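Local coordinates for exocyst complex component EXO70 (PDB 2B1E), which takes part in secretion as a subunit of the exocyst, the complex that tethers secretory vesicles to sites of exocytosis, and has a role in assembling that complex, at residues I376-L379 and A380-E384; R292-K295 and K296-I300; G414-I417 and L418-T422; R444-R447 and L448-R451; G308-E311 and A312-D315. One frame throughout, in Å; residues are numbered along the deposited sequence.

Contact 1. Residues I376-L379 and A380-E384; sequences IDTL and AVNLE
Thr-378 O is gripped twice by Asn-382, once by the backbone N at 3.0 Å and once by the side-chain ND2 at 2.8 Å. The two donors come from opposite faces of the carbonyl plane, and the oxygen lies in the plane of the Asn-382 amide, only 5° out of it. CG of Asn-382 sits beside its own backbone N (chi1 -83°), which turns the amide back along the helix, and ND2 also lies 3.3 Å from Thr-378 CG2. With an alanine at Asn-382 the Thr-378 carbonyl would probably lose its second donor, and a gap would be likely to open beside Ile-294 of helix 268-299. These are i to i+4 contacts inside helix 364-391, buried at this point in the all-helical Exo70 rod, where it also packs on helices 311-323 and 440-473. One residue further along each segment, Leu-379 and Leu-383 run together off the same flank of the helix, with CD1 to CD1 at 3.9 Å. Leu-383 CG rests 3.3 Å from Leu-379 O, and both side chains reach Thr-313. Asp-377 turns to another neighbour: its OD2 accepts from Thr-353 N and forms a salt bridge with Arg-444 of helix 440-473.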
loop_
_atom_site.group_PDB
_atom_site.type_symbol
_atom_site.label_atom_id
_atom_site.label_comp_id
_atom_site.label_asym_id
_atom_site.label_seq_id
_atom_site.Cartn_x
_atom_site.Cartn_y
_atom_site.Cartn_z
ATOM N N ILE A 376 -13.954 -4.589 11.411
ATOM C CA ILE A 376 -15.285 -4.300 11.924
ATOM C C ILE A 376 -15.667 -5.322 12.992
ATOM O O ILE A 376 -16.313 -4.974 13.977
ATOM C CB ILE A 376 -16.318 -4.271 10.780
ATOM C CG1 ILE A 376 -15.964 -3.128 9.821
ATOM C CG2 ILE A 376 -17.721 -4.051 11.332
ATOM C CD1 ILE A 376 -16.725 -3.164 8.509
ATOM N N ASP A 377 -15.254 -6.576 12.810
ATOM C CA ASP A 377 -15.532 -7.607 13.808
ATOM C C ASP A 377 -14.822 -7.246 15.114
ATOM O O ASP A 377 -15.385 -7.375 16.209
ATOM C CB ASP A 377 -15.007 -8.975 13.359
ATOM C CG ASP A 377 -15.971 -9.719 12.452
ATOM O OD1 ASP A 377 -17.123 -9.268 12.277
ATOM O OD2 ASP A 377 -15.564 -10.775 11.918
ATOM N N THR A 378 -13.571 -6.814 14.990
ATOM C CA THR A 378 -12.765 -6.460 16.150
ATOM C C THR A 378 -13.375 -5.288 16.903
ATOM O O THR A 378 -13.381 -5.268 18.131
ATOM C CB THR A 378 -11.314 -6.123 15.727
ATOM O OG1 THR A 378 -10.772 -7.237 15.006
ATOM C CG2 THR A 378 -10.444 -5.841 16.956
ATOM N N LEU A 379 -13.884 -4.310 16.167
ATOM C CA LEU A 379 -14.516 -3.150 16.787
ATOM C C LEU A 379 -15.757 -3.563 17.587
ATOM O O LEU A 379 -15.919 -3.194 18.755
ATOM C CB LEU A 379 -14.925 -2.136 15.714
ATOM C CG LEU A 379 -15.769 -0.958 16.210
ATOM C CD1 LEU A 379 -14.956 -0.084 17.184
ATOM C CD2 LEU A 379 -16.228 -0.148 15.016
ATOM N N ALA A 380 -16.639 -4.326 16.949
ATOM C CA ALA A 380 -17.865 -4.768 17.597
ATOM C C ALA A 380 -17.617 -5.601 18.852
ATOM O O ALA A 380 -18.158 -5.293 19.915
ATOM C CB ALA A 380 -18.735 -5.554 16.604
ATOM N N VAL A 381 -16.799 -6.647 18.740
ATOM C CA VAL A 381 -16.527 -7.517 19.882
ATOM C C VAL A 381 -15.812 -6.791 21.026
ATOM O O VAL A 381 -16.134 -6.999 22.192
ATOM C CB VAL A 381 -15.701 -8.769 19.461
ATOM C CG1 VAL A 381 -14.296 -8.366 19.064
ATOM C CG2 VAL A 381 -15.665 -9.779 20.599
ATOM N N ASN A 382 -14.842 -5.942 20.704
ATOM C CA ASN A 382 -14.131 -5.204 21.749
ATOM C C ASN A 382 -15.033 -4.177 22.431
ATOM O O ASN A 382 -14.919 -3.946 23.636
ATOM C CB ASN A 382 -12.883 -4.557 21.171
ATOM C CG ASN A 382 -11.727 -5.528 21.120
ATOM O OD1 ASN A 382 -11.003 -5.687 22.104
ATOM N ND2 ASN A 382 -11.568 -6.211 19.988
ATOM N N LEU A 383 -15.934 -3.562 21.674
ATOM C CA LEU A 383 -16.870 -2.639 22.297
ATOM C C LEU A 383 -17.781 -3.476 23.197
ATOM O O LEU A 383 -18.192 -3.024 24.262
ATOM C CB LEU A 383 -17.723 -1.915 21.260
ATOM C CG LEU A 383 -17.089 -0.723 20.548
ATOM C CD1 LEU A 383 -18.050 -0.185 19.508
ATOM C CD2 LEU A 383 -16.723 0.354 21.571
ATOM N N GLU A 384 -18.100 -4.696 22.765
ATOM C CA GLU A 384 -18.961 -5.572 23.563
ATOM C C GLU A 384 -18.251 -5.987 24.845
ATOM O O GLU A 384 -18.839 -5.960 25.935
ATOM C CB GLU A 384 -19.352 -6.850 22.806
ATOM C CG GLU A 384 -20.584 -7.500 23.437
ATOM C CD GLU A 384 -20.738 -8.985 23.152
ATOM O OE1 GLU A 384 -20.461 -9.438 22.015
ATOM O OE2 GLU A 384 -21.157 -9.700 24.083
#

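Contact 2. Residues R292-K295 and K296-I300; sequences RIIK and KANSI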
loop_
_atom_site.group_PDB
_atom_site.type_symbol
_atom_site.label_atom_id
_atom_site.label_comp_id
_atom_site.label_asym_id
_atom_site.label_seq_id
_atom_site.Cartn_x
_atom_site.Cartn_y
_atom_site.Cartn_z
ATOM N N ARG A 292 -4.911 -0.851 17.012
ATOM C CA ARG A 292 -5.414 0.481 17.291
ATOM C C ARG A 292 -6.884 0.393 17.722
ATOM O O ARG A 292 -7.305 1.067 18.658
ATOM C CB ARG A 292 -5.289 1.341 16.037
ATOM C CG ARG A 292 -5.688 2.776 16.227
ATOM C CD ARG A 292 -6.278 3.320 14.948
ATOM N NE ARG A 292 -6.403 4.767 14.992
ATOM C CZ ARG A 292 -5.366 5.594 14.986
ATOM N NH1 ARG A 292 -4.129 5.104 14.936
ATOM N NH2 ARG A 292 -5.561 6.904 15.035
ATOM N N ILE A 293 -7.659 -0.440 17.033
ATOM C CA ILE A 293 -9.075 -0.612 17.354
ATOM C C ILE A 293 -9.254 -1.232 18.741
ATOM O O ILE A 293 -10.078 -0.771 19.536
ATOM C CB ILE A 293 -9.783 -1.503 16.307
ATOM C CG1 ILE A 293 -9.683 -0.853 14.924
ATOM C CG2 ILE A 293 -11.253 -1.673 16.675
ATOM C CD1 ILE A 293 -10.154 -1.746 13.790
ATOM N N ILE A 294 -8.483 -2.279 19.024
ATOM C CA ILE A 294 -8.543 -2.949 20.319
ATOM C C ILE A 294 -8.205 -1.977 21.455
ATOM O O ILE A 294 -8.793 -2.049 22.533
ATOM C CB ILE A 294 -7.570 -4.154 20.368
ATOM C CG1 ILE A 294 -7.993 -5.192 19.329
ATOM C CG2 ILE A 294 -7.569 -4.781 21.759
ATOM C CD1 ILE A 294 -7.042 -6.359 19.203
ATOM N N LYS A 295 -7.266 -1.067 21.211
ATOM C CA LYS A 295 -6.872 -0.089 22.223
ATOM C C LYS A 295 -7.921 1.002 22.386
ATOM O O LYS A 295 -8.299 1.349 23.504
ATOM C CB LYS A 295 -5.531 0.555 21.860
ATOM C CG LYS A 295 -4.367 -0.418 21.801
ATOM C CD LYS A 295 -3.064 0.311 21.510
ATOM C CE LYS A 295 -1.891 -0.651 21.433
ATOM N NZ LYS A 295 -0.623 0.075 21.124
ATOM N N LYS A 296 -8.381 1.553 21.269
ATOM C CA LYS A 296 -9.393 2.600 21.315
ATOM C C LYS A 296 -10.698 2.080 21.934
ATOM O O LYS A 296 -11.282 2.731 22.794
ATOM C CB LYS A 296 -9.660 3.138 19.907
ATOM C CG LYS A 296 -8.530 3.981 19.328
ATOM C CD LYS A 296 -8.519 5.375 19.944
ATOM C CE LYS A 296 -7.415 6.248 19.356
ATOM N NZ LYS A 296 -6.073 5.675 19.647
ATOM N N ALA A 297 -11.149 0.906 21.501
ATOM C CA ALA A 297 -12.390 0.344 22.027
ATOM C C ALA A 297 -12.335 0.077 23.529
ATOM O O ALA A 297 -13.371 0.053 24.192
ATOM C CB ALA A 297 -12.746 -0.944 21.283
ATOM N N ASN A 298 -11.135 -0.126 24.066
ATOM C CA ASN A 298 -10.990 -0.400 25.497
ATOM C C ASN A 298 -10.485 0.788 26.321
ATOM O O ASN A 298 -10.394 0.695 27.548
ATOM C CB ASN A 298 -10.061 -1.602 25.729
ATOM C CG ASN A 298 -10.646 -2.918 25.214
ATOM O OD1 ASN A 298 -10.528 -3.248 24.033
ATOM N ND2 ASN A 298 -11.286 -3.671 26.107
ATOM N N SER A 299 -10.163 1.898 25.660
ATOM C CA SER A 299 -9.668 3.081 26.365
ATOM C C SER A 299 -10.665 3.590 27.410
ATOM O O SER A 299 -10.370 3.584 28.604
ATOM C CB SER A 299 -9.337 4.202 25.373
ATOM O OG SER A 299 -10.490 4.649 24.681
ATOM N N ILE A 300 -11.838 4.030 26.965
ATOM C CA ILE A 300 -12.863 4.523 27.885
ATOM C C ILE A 300 -13.536 3.325 28.548
ATOM O O ILE A 300 -14.172 2.524 27.877
ATOM C CB ILE A 300 -13.925 5.353 27.138
ATOM C CG1 ILE A 300 -13.245 6.508 26.402
ATOM C CG2 ILE A 300 -14.973 5.872 28.117
ATOM C CD1 ILE A 300 -12.406 7.391 27.298
#
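Arg-292 O takes the backbone N of Lys-296 at 2.9 Å, and the side chain of Lys-296 folds over the same carbonyl, CG lying 3.2 Å from the oxygen. The aliphatic stems of the two residues are looser neighbours, CG to CG 4.4 Å. Beside them Ala-297 N donates to Ile-293 O at 2.8 Å, while Ala-297 CB rests 3.2 Å from that oxygen. Further along, Asn-298 N divides itself between Ile-294 O and Lys-295 O, both weakly. Ser-299 OG, placed between its own backbone N and carbonyl carbon (chi1 64°), turns back to donate to Lys-296 O at 2.8 Å, and Ser-299 N bonds to the same oxygen at 3.2 Å. The second shell lies on neighbouring helices. Arg-292 NE forms a salt bridge with Asp-315 of helix 311-323, which probably offsets the like charge of Lys-296, whose NZ is 4.8 Å from that NE. Ile-294, Ala-297 and Asn-298 pack on Asn-382 of helix 364-391. The whole is the C-terminal part of helix 268-299, packed against both of those helices, with a serine hydroxyl bonded to a backbone carbonyl one turn back, as serines in helices often are.

Contact 3. Residues G414-I417 and L418-T422; sequences GFFI and LMNLT
Phe-415 holds CG opposite its backbone N (chi1 176°), whereas Met-419 keeps CG beside its own backbone N and bends again at chi2 and chi3, bringing the thioether to the ring one turn back. The result is an i to i+4 Met-aromatic contact on helix 410-429, the two side chains leaving the helix in much the same direction. Met-419 CG stands over one face of the Phe-415 ring, shifted toward the rim, and makes a CH-pi contact 3.8 Å from the ring centroid. SD is placed more obliquely, 4.5 Å from the same centroid and 39° off the ring normal. The closest carbon pair is Phe-415 CZ to Met-419 CG. Tyr-507 and Leu-509 also meet the Phe-415 ring, which thus joins the methionine to a loop packed against this helix. An alanine at Phe-415 would probably leave Met-419 CG without the ring face under it and the sulfur without its aromatic neighbour, and open a gap beside Tyr-507. The next side chain, Phe-416, crosses Asn-420 with the ring and amide planes 84° apart. Leu-418 takes a different partner, its CG lying 3.3 Å from Gly-414 O; Leu-418 also packs on Tyr-452 and Met-456 of helix 440-473. On the side of the helix that meets Leu-383 and Ile-376 of helix 364-391, Ile-417 and Leu-421 run alongside each other. Here the touching atoms are Ile-417 CG2 and Leu-421 CD1, 3.9 Å apart.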
loop_
_atom_site.group_PDB
_atom_site.type_symbol
_atom_site.label_atom_id
_atom_site.label_comp_id
_atom_site.label_asym_id
_atom_site.label_seq_id
_atom_site.Cartn_x
_atom_site.Cartn_y
_atom_site.Cartn_z
ATOM N N GLY A 414 -26.773 -5.167 23.227
ATOM C CA GLY A 414 -27.148 -5.367 21.836
ATOM C C GLY A 414 -27.440 -4.040 21.149
ATOM O O GLY A 414 -27.005 -3.791 20.022
ATOM N N PHE A 415 -28.180 -3.182 21.843
ATOM C CA PHE A 415 -28.543 -1.864 21.324
ATOM C C PHE A 415 -27.283 -1.019 21.109
ATOM O O PHE A 415 -27.095 -0.405 20.053
ATOM C CB PHE A 415 -29.484 -1.171 22.316
ATOM C CG PHE A 415 -29.853 0.239 21.925
ATOM C CD1 PHE A 415 -30.746 0.475 20.880
ATOM C CD2 PHE A 415 -29.300 1.327 22.594
ATOM C CE1 PHE A 415 -31.084 1.782 20.503
ATOM C CE2 PHE A 415 -29.633 2.644 22.227
ATOM C CZ PHE A 415 -30.527 2.869 21.177
ATOM N N PHE A 416 -26.425 -0.979 22.124
ATOM C CA PHE A 416 -25.175 -0.224 22.054
ATOM C C PHE A 416 -24.343 -0.627 20.828
ATOM O O PHE A 416 -23.916 0.233 20.051
ATOM C CB PHE A 416 -24.395 -0.431 23.364
ATOM C CG PHE A 416 -23.008 0.160 23.376
ATOM C CD1 PHE A 416 -22.793 1.509 23.068
ATOM C CD2 PHE A 416 -21.921 -0.627 23.734
ATOM C CE1 PHE A 416 -21.512 2.060 23.121
ATOM C CE2 PHE A 416 -20.625 -0.090 23.795
ATOM C CZ PHE A 416 -20.418 1.256 23.489
ATOM N N ILE A 417 -24.132 -1.925 20.622
ATOM C CA ILE A 417 -23.338 -2.365 19.475
ATOM C C ILE A 417 -24.013 -1.980 18.151
ATOM O O ILE A 417 -23.351 -1.521 17.212
ATOM C CB ILE A 417 -23.097 -3.899 19.496
ATOM C CG1 ILE A 417 -22.430 -4.313 20.815
ATOM C CG2 ILE A 417 -22.194 -4.303 18.321
ATOM C CD1 ILE A 417 -21.117 -3.555 21.121
ATOM N N LEU A 418 -25.326 -2.156 18.072
ATOM C CA LEU A 418 -26.034 -1.809 16.845
ATOM C C LEU A 418 -25.975 -0.311 16.549
ATOM O O LEU A 418 -25.882 0.085 15.388
ATOM C CB LEU A 418 -27.483 -2.293 16.905
ATOM C CG LEU A 418 -27.642 -3.811 16.755
ATOM C CD1 LEU A 418 -29.032 -4.204 17.171
ATOM C CD2 LEU A 418 -27.369 -4.247 15.332
ATOM N N MET A 419 -26.004 0.534 17.578
ATOM C CA MET A 419 -25.942 1.966 17.307
ATOM C C MET A 419 -24.602 2.302 16.669
ATOM O O MET A 419 -24.513 3.181 15.806
ATOM C CB MET A 419 -26.144 2.801 18.584
ATOM C CG MET A 419 -27.605 2.904 19.056
ATOM S SD MET A 419 -28.759 3.659 17.851
ATOM C CE MET A 419 -28.255 5.369 17.963
ATOM N N ASN A 420 -23.556 1.599 17.085
ATOM C CA ASN A 420 -22.246 1.840 16.522
ATOM C C ASN A 420 -22.164 1.233 15.120
ATOM O O ASN A 420 -21.671 1.873 14.191
ATOM C CB ASN A 420 -21.152 1.267 17.437
ATOM C CG ASN A 420 -20.938 2.116 18.690
ATOM O OD1 ASN A 420 -21.689 2.022 19.667
ATOM N ND2 ASN A 420 -19.922 2.955 18.657
ATOM N N LEU A 421 -22.655 0.009 14.957
ATOM C CA LEU A 421 -22.623 -0.622 13.644
ATOM C C LEU A 421 -23.430 0.187 12.629
ATOM O O LEU A 421 -23.208 0.068 11.428
ATOM C CB LEU A 421 -23.163 -2.050 13.712
ATOM C CG LEU A 421 -22.253 -3.096 14.365
ATOM C CD1 LEU A 421 -23.022 -4.417 14.491
ATOM C CD2 LEU A 421 -20.981 -3.285 13.533
ATOM N N THR A 422 -24.368 0.999 13.110
ATOM C CA THR A 422 -25.177 1.829 12.223
ATOM C C THR A 422 -24.272 2.839 11.523
ATOM O O THR A 422 -24.378 3.042 10.309
ATOM C CB THR A 422 -26.288 2.572 12.994
ATOM O OG1 THR A 422 -27.349 1.660 13.284
ATOM C CG2 THR A 422 -26.836 3.734 12.168
#

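Contact 4. Residues R444-R447 and L448-R451; sequences RLER and LKKR
Lys-449 and Glu-446 extend next to each other from one face of helix 440-473 and form an i to i+3 salt bridge. From the backbone outward, Lys-449 CB is 3.7 Å from both Leu-445 O and Glu-446 O. CG, set beside the backbone N (chi1 -57°), comes closer, 3.1 Å from Leu-445 O, the oxygen to which Lys-449 N donates. CD draws away from that carbonyl, and the bend at chi3 (-54°) turns the end of the chain toward the glutamate. CE then passes 3.0 Å from Glu-446 OE2, and NZ bonds to the same oxygen at 2.8 Å, meeting it on the syn side, 23° out of the carboxylate plane. The ammonium has a second acid partner, Glu-425 of helix 410-429, and two carboxylates around one amine would probably favour its charged form. Arg-444 is bridged to Asp-374 of helix 364-391 as well as to Asp-377, while Arg-447 reaches Thr-353 O in a loop. Lys-450, extended beyond CG, runs past Glu-446 O. The Arg-451 guanidinium lies across the Leu-448 side chain: CD2 of the leucine stands 3.7 Å above one face of the group, offset toward its rim.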
loop_
_atom_site.group_PDB
_atom_site.type_symbol
_atom_site.label_atom_id
_atom_site.label_comp_id
_atom_site.label_asym_id
_atom_site.label_seq_id
_atom_site.Cartn_x
_atom_site.Cartn_y
_atom_site.Cartn_z
ATOM N N ARG A 444 -20.875 -10.764 5.867
ATOM C CA ARG A 444 -20.299 -10.888 7.205
ATOM C C ARG A 444 -20.868 -9.786 8.088
ATOM O O ARG A 444 -21.185 -10.017 9.256
ATOM C CB ARG A 444 -18.776 -10.781 7.166
ATOM C CG ARG A 444 -18.084 -12.035 6.653
ATOM C CD ARG A 444 -16.566 -11.901 6.677
ATOM N NE ARG A 444 -16.054 -11.706 8.032
ATOM C CZ ARG A 444 -14.762 -11.663 8.346
ATOM N NH1 ARG A 444 -13.838 -11.804 7.400
ATOM N NH2 ARG A 444 -14.389 -11.481 9.606
ATOM N N LEU A 445 -20.997 -8.588 7.521
ATOM C CA LEU A 445 -21.545 -7.456 8.256
ATOM C C LEU A 445 -23.004 -7.732 8.622
ATOM O O LEU A 445 -23.479 -7.310 9.680
ATOM C CB LEU A 445 -21.456 -6.181 7.416
ATOM C CG LEU A 445 -22.000 -4.908 8.064
ATOM C CD1 LEU A 445 -21.275 -4.614 9.378
ATOM C CD2 LEU A 445 -21.828 -3.756 7.093
ATOM N N GLU A 446 -23.723 -8.428 7.744
ATOM C CA GLU A 446 -25.112 -8.752 8.048
ATOM C C GLU A 446 -25.116 -9.766 9.182
ATOM O O GLU A 446 -25.951 -9.695 10.085
ATOM C CB GLU A 446 -25.838 -9.316 6.823
ATOM C CG GLU A 446 -26.171 -8.261 5.773
ATOM C CD GLU A 446 -27.039 -7.134 6.319
ATOM O OE1 GLU A 446 -28.172 -7.405 6.782
ATOM O OE2 GLU A 446 -26.592 -5.971 6.289
ATOM N N ARG A 447 -24.172 -10.700 9.147
ATOM C CA ARG A 447 -24.094 -11.693 10.203
ATOM C C ARG A 447 -23.786 -11.004 11.527
ATOM O O ARG A 447 -24.313 -11.388 12.566
ATOM C CB ARG A 447 -23.030 -12.753 9.890
ATOM C CG ARG A 447 -23.506 -13.836 8.926
ATOM C CD ARG A 447 -22.661 -15.104 9.044
ATOM N NE ARG A 447 -21.373 -15.005 8.362
ATOM C CZ ARG A 447 -21.228 -14.983 7.039
ATOM N NH1 ARG A 447 -22.292 -15.049 6.248
ATOM N NH2 ARG A 447 -20.016 -14.914 6.502
ATOM N N LEU A 448 -22.935 -9.981 11.486
ATOM C CA LEU A 448 -22.585 -9.233 12.694
ATOM C C LEU A 448 -23.827 -8.574 13.290
ATOM O O LEU A 448 -24.077 -8.673 14.492
ATOM C CB LEU A 448 -21.567 -8.132 12.383
ATOM C CG LEU A 448 -20.202 -8.153 13.076
ATOM C CD1 LEU A 448 -19.615 -6.749 13.019
ATOM C CD2 LEU A 448 -20.320 -8.611 14.525
ATOM N N LYS A 449 -24.601 -7.899 12.442
ATOM C CA LYS A 449 -25.799 -7.209 12.895
ATOM C C LYS A 449 -26.852 -8.158 13.450
ATOM O O LYS A 449 -27.523 -7.839 14.429
ATOM C CB LYS A 449 -26.401 -6.381 11.758
ATOM C CG LYS A 449 -25.428 -5.363 11.165
ATOM C CD LYS A 449 -26.119 -4.385 10.215
ATOM C CE LYS A 449 -26.900 -5.100 9.133
ATOM N NZ LYS A 449 -27.550 -4.146 8.188
ATOM N N LYS A 450 -27.002 -9.325 12.833
ATOM C CA LYS A 450 -27.988 -10.278 13.317
ATOM C C LYS A 450 -27.630 -10.772 14.713
ATOM O O LYS A 450 -28.516 -11.043 15.524
ATOM C CB LYS A 450 -28.115 -11.452 12.339
ATOM C CG LYS A 450 -28.774 -11.030 11.033
ATOM C CD LYS A 450 -28.745 -12.126 9.978
ATOM C CE LYS A 450 -29.275 -11.581 8.657
ATOM N NZ LYS A 450 -29.137 -12.562 7.555
ATOM N N ARG A 451 -26.336 -10.889 14.994
ATOM C CA ARG A 451 -25.890 -11.343 16.312
ATOM C C ARG A 451 -26.416 -10.396 17.380
ATOM O O ARG A 451 -26.991 -10.835 18.376
ATOM C CB ARG A 451 -24.356 -11.381 16.389
ATOM C CG ARG A 451 -23.801 -11.754 17.766
ATOM C CD ARG A 451 -22.332 -11.331 17.915
ATOM N NE ARG A 451 -21.451 -12.033 16.980
ATOM C CZ ARG A 451 -20.166 -11.743 16.807
ATOM N NH1 ARG A 451 -19.608 -10.759 17.503
ATOM N NH2 ARG A 451 -19.429 -12.448 15.951
#

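Contact 5. Residues G308-E311 and A312-D315; sequences GVTE and ATVD
Val-309 lies at about a right angle to both Thr-313 and Val-314, its CG1 reaching toward the first turn of the helix that starts after Thr-310. Thr-310 is the N-cap of helix 311-323, and Val-309, the residue just before it, touches Val-314 five residues on: the two valines form a hydrophobic staple across the cap. Val-309 CG1, anti to the backbone N of its residue, meets Val-314 CG2 at 3.9 Å and Thr-313 CB at 4.1 Å. The side chain of Thr-310 takes another course. Its OG1 sits between the backbone N and the carbonyl carbon (chi1 69°), which aims the hydroxyl oxygen at the start of the helix. There it accepts two weak bonds, each 3.3 Å long, from Thr-313 N and Ala-312 N; the first is fairly straight at 162°, the second sharply bent at 120°. The backbone closes the turn more firmly, for Val-314 N donates to Thr-310 O at 3.0 Å. Val-314 CG2 comes within 3.3 Å of the same oxygen, and Ala-312 CB lies against Thr-310 OG1. The hydroxyl of Thr-313 is probably hydrogen-bonded to the side chain of Asn-420 on helix 410-429, a helix that Val-309 and Thr-310 also touch. The carboxylate of Asp-315 goes to Arg-292. At its base, Asp-315 CB stays 3.2 Å from Glu-311 O, the carbonyl that accepts the Asp-315 backbone N at 2.8 Å.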
loop_
_atom_site.group_PDB
_atom_site.type_symbol
_atom_site.label_atom_id
_atom_site.label_comp_id
_atom_site.label_asym_id
_atom_site.label_seq_id
_atom_site.Cartn_x
_atom_site.Cartn_y
_atom_site.Cartn_z
ATOM N N GLY A 308 -24.832 5.416 22.585
ATOM C CA GLY A 308 -24.624 5.799 21.201
ATOM C C GLY A 308 -23.256 5.485 20.629
ATOM O O GLY A 308 -22.477 4.721 21.212
ATOM N N VAL A 309 -22.972 6.091 19.479
ATOM C CA VAL A 309 -21.707 5.906 18.778
ATOM C C VAL A 309 -20.542 6.391 19.643
ATOM O O VAL A 309 -20.628 7.451 20.269
ATOM C CB VAL A 309 -21.693 6.696 17.442
ATOM C CG1 VAL A 309 -20.395 6.432 16.692
ATOM C CG2 VAL A 309 -22.879 6.295 16.585
ATOM N N THR A 310 -19.461 5.617 19.687
ATOM C CA THR A 310 -18.298 6.005 20.481
ATOM C C THR A 310 -17.195 6.548 19.585
ATOM O O THR A 310 -17.219 6.370 18.363
ATOM C CB THR A 310 -17.692 4.822 21.258
ATOM O OG1 THR A 310 -17.099 3.908 20.330
ATOM C CG2 THR A 310 -18.760 4.099 22.076
ATOM N N GLU A 311 -16.213 7.194 20.203
ATOM C CA GLU A 311 -15.097 7.744 19.456
ATOM C C GLU A 311 -14.259 6.620 18.864
ATOM O O GLU A 311 -13.605 6.804 17.842
ATOM C CB GLU A 311 -14.256 8.646 20.362
ATOM C CG GLU A 311 -15.070 9.807 20.944
ATOM C CD GLU A 311 -14.232 10.800 21.738
ATOM O OE1 GLU A 311 -13.623 10.396 22.758
ATOM O OE2 GLU A 311 -14.190 11.988 21.339
ATOM N N ALA A 312 -14.280 5.450 19.498
ATOM C CA ALA A 312 -13.524 4.310 18.989
ATOM C C ALA A 312 -14.064 4.007 17.598
ATOM O O ALA A 312 -13.310 3.818 16.650
ATOM C CB ALA A 312 -13.702 3.090 19.901
ATOM N N THR A 313 -15.383 3.986 17.486
ATOM C CA THR A 313 -16.043 3.703 16.221
ATOM C C THR A 313 -15.762 4.808 15.205
ATOM O O THR A 313 -15.372 4.529 14.071
ATOM C CB THR A 313 -17.564 3.535 16.441
ATOM O OG1 THR A 313 -17.784 2.398 17.287
ATOM C CG2 THR A 313 -18.295 3.327 15.122
ATOM N N VAL A 314 -15.949 6.059 15.615
ATOM C CA VAL A 314 -15.691 7.186 14.727
ATOM C C VAL A 314 -14.265 7.077 14.186
ATOM O O VAL A 314 -14.049 7.147 12.983
ATOM C CB VAL A 314 -15.847 8.543 15.459
ATOM C CG1 VAL A 314 -15.592 9.691 14.489
ATOM C CG2 VAL A 314 -17.244 8.664 16.047
ATOM N N ASP A 315 -13.301 6.885 15.080
ATOM C CA ASP A 315 -11.900 6.775 14.684
ATOM C C ASP A 315 -11.635 5.590 13.766
ATOM O O ASP A 315 -10.965 5.723 12.740
ATOM C CB ASP A 315 -11.006 6.647 15.920
ATOM C CG ASP A 315 -9.522 6.666 15.576
ATOM O OD1 ASP A 315 -8.990 7.764 15.299
ATOM O OD2 ASP A 315 -8.888 5.585 15.575
#

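How the contacts relate
Contact 1 lies in the middle, its centre 10 to 12 Å from those of the other four and touching each of them. Contact 2 meets it through Thr-378 CG2 and Ile-294 CG1 (3.5 Å), contact 3 through Ala-380 O and Ile-417 CD1 (3.6 Å), and contact 4 through the salt bridge of Asp-377 OD2 with Arg-444 NH2 (2.7 Å). Contact 5 joins contact 2 by Arg-292 NE to Asp-315 OD2 (2.7 Å). Leu-421 CD2 packs on Leu-448 CD1 between contacts 3 and 4. Contacts 2 and 4 stand on far sides of this bundle, centres about 21 Å apart and not touching. All five lie within the C-terminal Exo70 family region.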